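Local coordinates for tyrosyl-tRNA synthetase (Aeropyrum pernix, PDB 2CYA), which probably attaches tyrosine to its cognate tRNA in two steps, first activating the amino acid with ATP and then transferring it to the acceptor end, at residues Leu139-Arg144 against Ala194-Glu199; Trp127-Arg132 against Leu201-Pro206. All blocks are in the same frame, centred on the assembly; numbering follows the deposited sequence.

Contact 1: residues Leu139-Arg144 against Ala194-Glu199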
loop_
_atom_site.group_PDB
_atom_site.type_symbol
_atom_site.label_atom_id
_atom_site.label_comp_id
_atom_site.label_asym_id
_atom_site.label_seq_id
_atom_site.Cartn_x
_atom_site.Cartn_y
_atom_site.Cartn_z
ATOM N N LEU A 139 1.786 7.766 -10.763
ATOM C CA LEU A 139 2.132 8.478 -9.543
ATOM C C LEU A 139 1.625 9.907 -9.712
ATOM O O LEU A 139 1.328 10.599 -8.731
ATOM C CB LEU A 139 3.652 8.473 -9.332
ATOM C CG LEU A 139 4.204 9.123 -8.052
ATOM C CD1 LEU A 139 5.650 8.683 -7.819
ATOM C CD2 LEU A 139 4.137 10.634 -8.166
ATOM N N ALA A 140 1.533 10.343 -10.967
ATOM C CA ALA A 140 1.051 11.685 -11.270
ATOM C C ALA A 140 -0.459 11.718 -11.037
ATOM O O ALA A 140 -0.962 12.580 -10.314
ATOM C CB ALA A 140 1.376 12.059 -12.724
ATOM N N ARG A 141 -1.177 10.773 -11.638
ATOM C CA ARG A 141 -2.626 10.724 -11.462
ATOM C C ARG A 141 -2.952 10.689 -9.970
ATOM O O ARG A 141 -3.800 11.441 -9.496
ATOM C CB ARG A 141 -3.225 9.497 -12.162
ATOM C CG ARG A 141 -4.742 9.367 -11.980
ATOM C CD ARG A 141 -5.476 10.518 -12.660
ATOM N NE ARG A 141 -6.887 10.621 -12.275
ATOM C CZ ARG A 141 -7.318 11.184 -11.149
ATOM N NH1 ARG A 141 -6.454 11.690 -10.278
ATOM N NH2 ARG A 141 -8.619 11.288 -10.913
ATOM N N VAL A 142 -2.254 9.829 -9.231
ATOM C CA VAL A 142 -2.467 9.700 -7.792
ATOM C C VAL A 142 -2.023 10.946 -7.050
ATOM O O VAL A 142 -2.587 11.300 -6.021
ATOM C CB VAL A 142 -1.690 8.494 -7.199
ATOM C CG1 VAL A 142 -1.797 8.502 -5.677
ATOM C CG2 VAL A 142 -2.244 7.189 -7.760
ATOM N N ARG A 143 -1.009 11.619 -7.568
ATOM C CA ARG A 143 -0.520 12.813 -6.899
ATOM C C ARG A 143 -1.486 13.982 -7.060
ATOM O O ARG A 143 -1.591 14.831 -6.174
ATOM C CB ARG A 143 0.867 13.189 -7.424
ATOM C CG ARG A 143 1.674 14.035 -6.454
ATOM C CD ARG A 143 3.146 14.056 -6.835
ATOM N NE ARG A 143 3.944 14.849 -5.906
ATOM C CZ ARG A 143 5.259 15.008 -6.002
ATOM N NH1 ARG A 143 5.929 14.425 -6.992
ATOM N NH2 ARG A 143 5.908 15.743 -5.108
ATOM N N ARG A 144 -2.203 14.037 -8.178
ATOM C CA ARG A 144 -3.137 15.138 -8.345
ATOM C C ARG A 144 -4.446 14.830 -7.622
ATOM O O ARG A 144 -5.453 15.504 -7.820
ATOM C CB ARG A 144 -3.367 15.471 -9.837
ATOM C CG ARG A 144 -4.294 14.564 -10.634
ATOM C CD ARG A 144 -4.388 15.070 -12.083
ATOM N NE ARG A 144 -5.231 14.238 -12.942
ATOM C CZ ARG A 144 -6.567 14.249 -12.946
ATOM N NH1 ARG A 144 -7.243 15.057 -12.134
ATOM N NH2 ARG A 144 -7.229 13.445 -13.768
ATOM N N ALA A 194 -11.511 7.402 -8.130
ATOM C CA ALA A 194 -12.253 6.128 -8.118
ATOM C C ALA A 194 -13.039 5.985 -9.418
ATOM O O ALA A 194 -13.051 4.920 -10.046
ATOM C CB ALA A 194 -13.215 6.076 -6.928
ATOM N N ARG A 195 -13.698 7.067 -9.824
ATOM C CA ARG A 195 -14.498 7.057 -11.053
ATOM C C ARG A 195 -13.625 6.857 -12.282
ATOM O O ARG A 195 -14.026 6.181 -13.226
ATOM C CB ARG A 195 -15.281 8.372 -11.199
ATOM C CG ARG A 195 -16.441 8.521 -10.214
ATOM C CD ARG A 195 -17.064 9.914 -10.311
ATOM N NE ARG A 195 -17.534 10.236 -11.662
ATOM C CZ ARG A 195 -18.647 9.762 -12.209
ATOM N NH1 ARG A 195 -19.442 8.923 -11.534
ATOM N NH2 ARG A 195 -18.965 10.122 -13.443
ATOM N N ASP A 196 -12.434 7.447 -12.272
ATOM C CA ASP A 196 -11.532 7.332 -13.420
ATOM C C ASP A 196 -10.918 5.956 -13.552
ATOM O O ASP A 196 -10.424 5.599 -14.609
ATOM C CB ASP A 196 -10.377 8.324 -13.316
ATOM C CG ASP A 196 -10.749 9.702 -13.792
ATOM O OD1 ASP A 196 -11.827 9.837 -14.407
ATOM O OD2 ASP A 196 -9.961 10.639 -13.554
ATOM N N VAL A 197 -10.961 5.188 -12.472
ATOM C CA VAL A 197 -10.343 3.879 -12.437
ATOM C C VAL A 197 -11.286 2.687 -12.464
ATOM O O VAL A 197 -10.905 1.598 -12.903
ATOM C CB VAL A 197 -9.428 3.823 -11.175
ATOM C CG1 VAL A 197 -9.303 2.415 -10.641
ATOM C CG2 VAL A 197 -8.077 4.401 -11.523
ATOM N N ALA A 198 -12.516 2.894 -12.017
ATOM C CA ALA A 198 -13.508 1.824 -11.932
ATOM C C ALA A 198 -13.669 0.893 -13.148
ATOM O O ALA A 198 -13.645 -0.328 -13.002
ATOM C CB ALA A 198 -14.870 2.423 -11.556
ATOM N N GLU A 199 -13.853 1.458 -14.336
ATOM C CA GLU A 199 -14.054 0.620 -15.527
ATOM C C GLU A 199 -12.800 -0.191 -15.886
ATOM O O GLU A 199 -12.897 -1.353 -16.270
ATOM C CB GLU A 199 -14.559 1.479 -16.702
ATOM C CG GLU A 199 -15.990 1.986 -16.459
ATOM C CD GLU A 199 -16.524 2.934 -17.537
ATOM O OE1 GLU A 199 -15.847 3.149 -18.571
ATOM O OE2 GLU A 199 -17.645 3.459 -17.342
#
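Arg141 and Asp196 make a surface salt bridge, all on one carboxylate oxygen. NH2 of Arg141 gives OD2 of Asp196 a hydrogen bond of 3.0 Å, leaving nearly in the guanidinium plane but arriving from above the carboxylate plane; NE of Arg141 adds a weak, more bent one to OD2 of Asp196 (3.3 Å). The planes stand 76° apart, and both Arg141 nitrogens converge on OD2 rather than pairing with both oxygens. Arg144 joins as a long ion pair, its NH2 3.9 Å from OD2 of Asp196 and over one face of the Arg141 guanidinium, toward its rim. The three-residue salt-bridge network joins helix 139-143 to helix 188-198, the helix of a beta-alpha-beta crossover between parallel strands 180-184 and 207-211 of the Rossmann-type class I fold. A first torsion of 178° carries the Arg141 chain away from its backbone N, and a bend at chi2 follows; the side chain rests on Met192 and Leu193. A leucine here would probably leave Asp196 only the long pairing to Arg144 among its salt bridges to segment 139-144. Further out, Val142 packs on Leu167 of helix 161-175, as Val197 does on Phe174, while Arg143 bridges to Glu155 of the second subunit.

Contact 2: residues Trp127-Arg132 against Leu201-Pro206; sequences WGLVIR and LGRKKP
Leu129 comes up to Arg203 from the opposite direction and lays its methyls against the guanidinium, the closely packed part of the contact. CD2 of Leu129 lies 3.9 Å from NE of Arg203, and CD1 sits over the centre of one face of that guanidinium, 4.2 Å above its plane. A bend at chi2 (-70°) runs the arginine chain past the Leu129 methyls. Leu129 also sets CD2 against a face of the Arg132 guanidinium, near its rim, so one buried leucine serves two cationic planes. Leu129 also packs on Tyr175, and Leu201 and Arg203 on Phe174, both of helix 161-175. The partly exposed side is looser. There the Arg132 guanidinium turns its edge to Leu201, with NH2 3.6 Å from Leu201 O, too far for a hydrogen bond, and 4.2 Å from NE of Arg203; the two like charges probably weaken the hold on this side. Helix 124-135 also faces the second subunit, where Trp127 stacks on its counterpart Trp127. The turn facing Arg132 is a Schellman motif closing helix 188-198: Gly202, at positive phi, is its C-prime residue, with Arg203 N bonded to Ala198 O and Gly202 N to Glu199 O.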
loop_
_atom_site.group_PDB
_atom_site.type_symbol
_atom_site.label_atom_id
_atom_site.label_comp_id
_atom_site.label_asym_id
_atom_site.label_seq_id
_atom_site.Cartn_x
_atom_site.Cartn_y
_atom_site.Cartn_z
ATOM N N TRP A 127 -6.441 -5.738 0.192
ATOM C CA TRP A 127 -5.109 -5.273 -0.209
ATOM C C TRP A 127 -4.873 -5.661 -1.650
ATOM O O TRP A 127 -4.203 -4.958 -2.388
ATOM C CB TRP A 127 -4.029 -5.832 0.741
ATOM C CG TRP A 127 -4.233 -5.284 2.131
ATOM C CD1 TRP A 127 -4.780 -5.944 3.208
ATOM C CD2 TRP A 127 -4.065 -3.922 2.541
ATOM N NE1 TRP A 127 -4.972 -5.067 4.253
ATOM C CE2 TRP A 127 -4.543 -3.820 3.869
ATOM C CE3 TRP A 127 -3.562 -2.770 1.910
ATOM C CZ2 TRP A 127 -4.533 -2.610 4.583
ATOM C CZ3 TRP A 127 -3.553 -1.567 2.622
ATOM C CH2 TRP A 127 -4.039 -1.499 3.945
ATOM N N GLY A 128 -5.468 -6.771 -2.066
ATOM C CA GLY A 128 -5.344 -7.168 -3.458
ATOM C C GLY A 128 -5.885 -6.051 -4.352
ATOM O O GLY A 128 -5.314 -5.769 -5.429
ATOM N N LEU A 129 -6.975 -5.404 -3.908
ATOM C CA LEU A 129 -7.599 -4.292 -4.656
ATOM C C LEU A 129 -6.743 -3.047 -4.556
ATOM O O LEU A 129 -6.620 -2.282 -5.513
ATOM C CB LEU A 129 -9.001 -3.941 -4.104
ATOM C CG LEU A 129 -10.273 -4.514 -4.737
ATOM C CD1 LEU A 129 -11.497 -4.105 -3.902
ATOM C CD2 LEU A 129 -10.419 -3.987 -6.160
ATOM N N VAL A 130 -6.176 -2.797 -3.386
ATOM C CA VAL A 130 -5.319 -1.632 -3.264
ATOM C C VAL A 130 -4.193 -1.730 -4.306
ATOM O O VAL A 130 -3.785 -0.726 -4.900
ATOM C CB VAL A 130 -4.728 -1.526 -1.854
ATOM C CG1 VAL A 130 -3.601 -0.524 -1.839
ATOM C CG2 VAL A 130 -5.830 -1.096 -0.877
ATOM N N ILE A 131 -3.704 -2.942 -4.545
ATOM C CA ILE A 131 -2.641 -3.116 -5.532
ATOM C C ILE A 131 -3.146 -2.971 -6.970
ATOM O O ILE A 131 -2.523 -2.301 -7.797
ATOM C CB ILE A 131 -1.953 -4.478 -5.368
ATOM C CG1 ILE A 131 -1.179 -4.489 -4.045
ATOM C CG2 ILE A 131 -0.999 -4.721 -6.530
ATOM C CD1 ILE A 131 -0.472 -5.779 -3.783
ATOM N N ARG A 132 -4.272 -3.595 -7.277
ATOM C CA ARG A 132 -4.809 -3.473 -8.621
ATOM C C ARG A 132 -5.132 -2.008 -8.931
ATOM O O ARG A 132 -4.914 -1.528 -10.056
ATOM C CB ARG A 132 -6.023 -4.379 -8.758
ATOM C CG ARG A 132 -5.608 -5.849 -8.829
ATOM C CD ARG A 132 -6.757 -6.765 -8.556
ATOM N NE ARG A 132 -7.949 -6.294 -9.237
ATOM C CZ ARG A 132 -9.183 -6.572 -8.836
ATOM N NH1 ARG A 132 -9.371 -7.330 -7.753
ATOM N NH2 ARG A 132 -10.224 -6.074 -9.500
ATOM N N LEU A 201 -10.743 -1.528 -13.898
ATOM C CA LEU A 201 -10.679 -2.674 -12.993
ATOM C C LEU A 201 -11.930 -3.536 -12.979
ATOM O O LEU A 201 -12.018 -4.475 -12.197
ATOM C CB LEU A 201 -10.442 -2.213 -11.546
ATOM C CG LEU A 201 -9.098 -1.632 -11.117
ATOM C CD1 LEU A 201 -8.674 -0.516 -12.044
ATOM C CD2 LEU A 201 -9.225 -1.124 -9.693
ATOM N N GLY A 202 -12.916 -3.223 -13.802
ATOM C CA GLY A 202 -14.121 -4.036 -13.766
ATOM C C GLY A 202 -14.923 -3.809 -12.496
ATOM O O GLY A 202 -15.640 -4.691 -12.047
ATOM N N ARG A 203 -14.813 -2.618 -11.914
ATOM C CA ARG A 203 -15.553 -2.280 -10.701
ATOM C C ARG A 203 -16.593 -1.213 -11.018
ATOM O O ARG A 203 -16.423 -0.454 -11.960
ATOM C CB ARG A 203 -14.593 -1.745 -9.631
ATOM C CG ARG A 203 -13.717 -2.817 -9.023
ATOM C CD ARG A 203 -14.584 -3.711 -8.165
ATOM N NE ARG A 203 -13.883 -4.920 -7.782
ATOM C CZ ARG A 203 -14.239 -5.694 -6.766
ATOM N NH1 ARG A 203 -15.298 -5.376 -6.025
ATOM N NH2 ARG A 203 -13.531 -6.782 -6.495
ATOM N N LYS A 204 -17.649 -1.139 -10.213
ATOM C CA LYS A 204 -18.709 -0.151 -10.413
ATOM C C LYS A 204 -18.182 1.285 -10.286
ATOM O O LYS A 204 -17.491 1.621 -9.314
ATOM C CB LYS A 204 -19.821 -0.333 -9.376
ATOM C CG LYS A 204 -20.610 -1.640 -9.424
ATOM C CD LYS A 204 -21.497 -1.702 -8.173
ATOM C CE LYS A 204 -22.402 -2.908 -8.128
ATOM N NZ LYS A 204 -23.119 -2.920 -6.810
ATOM N N LYS A 205 -18.504 2.116 -11.275
ATOM C CA LYS A 205 -18.117 3.527 -11.286
ATOM C C LYS A 205 -19.134 4.170 -10.338
ATOM O O LYS A 205 -20.317 4.269 -10.662
ATOM C CB LYS A 205 -18.281 4.086 -12.693
ATOM C CG LYS A 205 -17.727 5.463 -12.909
ATOM C CD LYS A 205 -18.049 5.914 -14.321
ATOM C CE LYS A 205 -17.371 7.215 -14.639
ATOM N NZ LYS A 205 -17.564 7.555 -16.068
ATOM N N PRO A 206 -18.683 4.621 -9.157
ATOM C CA PRO A 206 -19.599 5.222 -8.194
ATOM C C PRO A 206 -20.068 6.627 -8.478
ATOM O O PRO A 206 -19.305 7.469 -8.972
ATOM C CB PRO A 206 -18.795 5.181 -6.894
ATOM C CG PRO A 206 -17.400 5.552 -7.406
ATOM C CD PRO A 206 -17.287 4.690 -8.673
#

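Overall arrangement
Contacts 1 and 2 have centres 11 Å apart and use successive parts of the same two chain regions: helices 124-135 and 139-143 follow each other on one side, helix 188-198 and the loop leading to strand 207-211 on the other. Across the helix-ending turn, NH1 of Arg195 probably hydrogen-bonds to O of Pro206 (2.9 Å), and CB of Ala198 packs on CA of Lys205 at 3.4 Å. Helix 161-175, which carries the predicted tyrosine-binding residues Gln169 and Asp172, touches both contacts. The side chain of Arg141 is about 11 Å from that of Gln169, and that of Leu129 about 8 Å from that of Asp172. Both contacts also reach the second subunit.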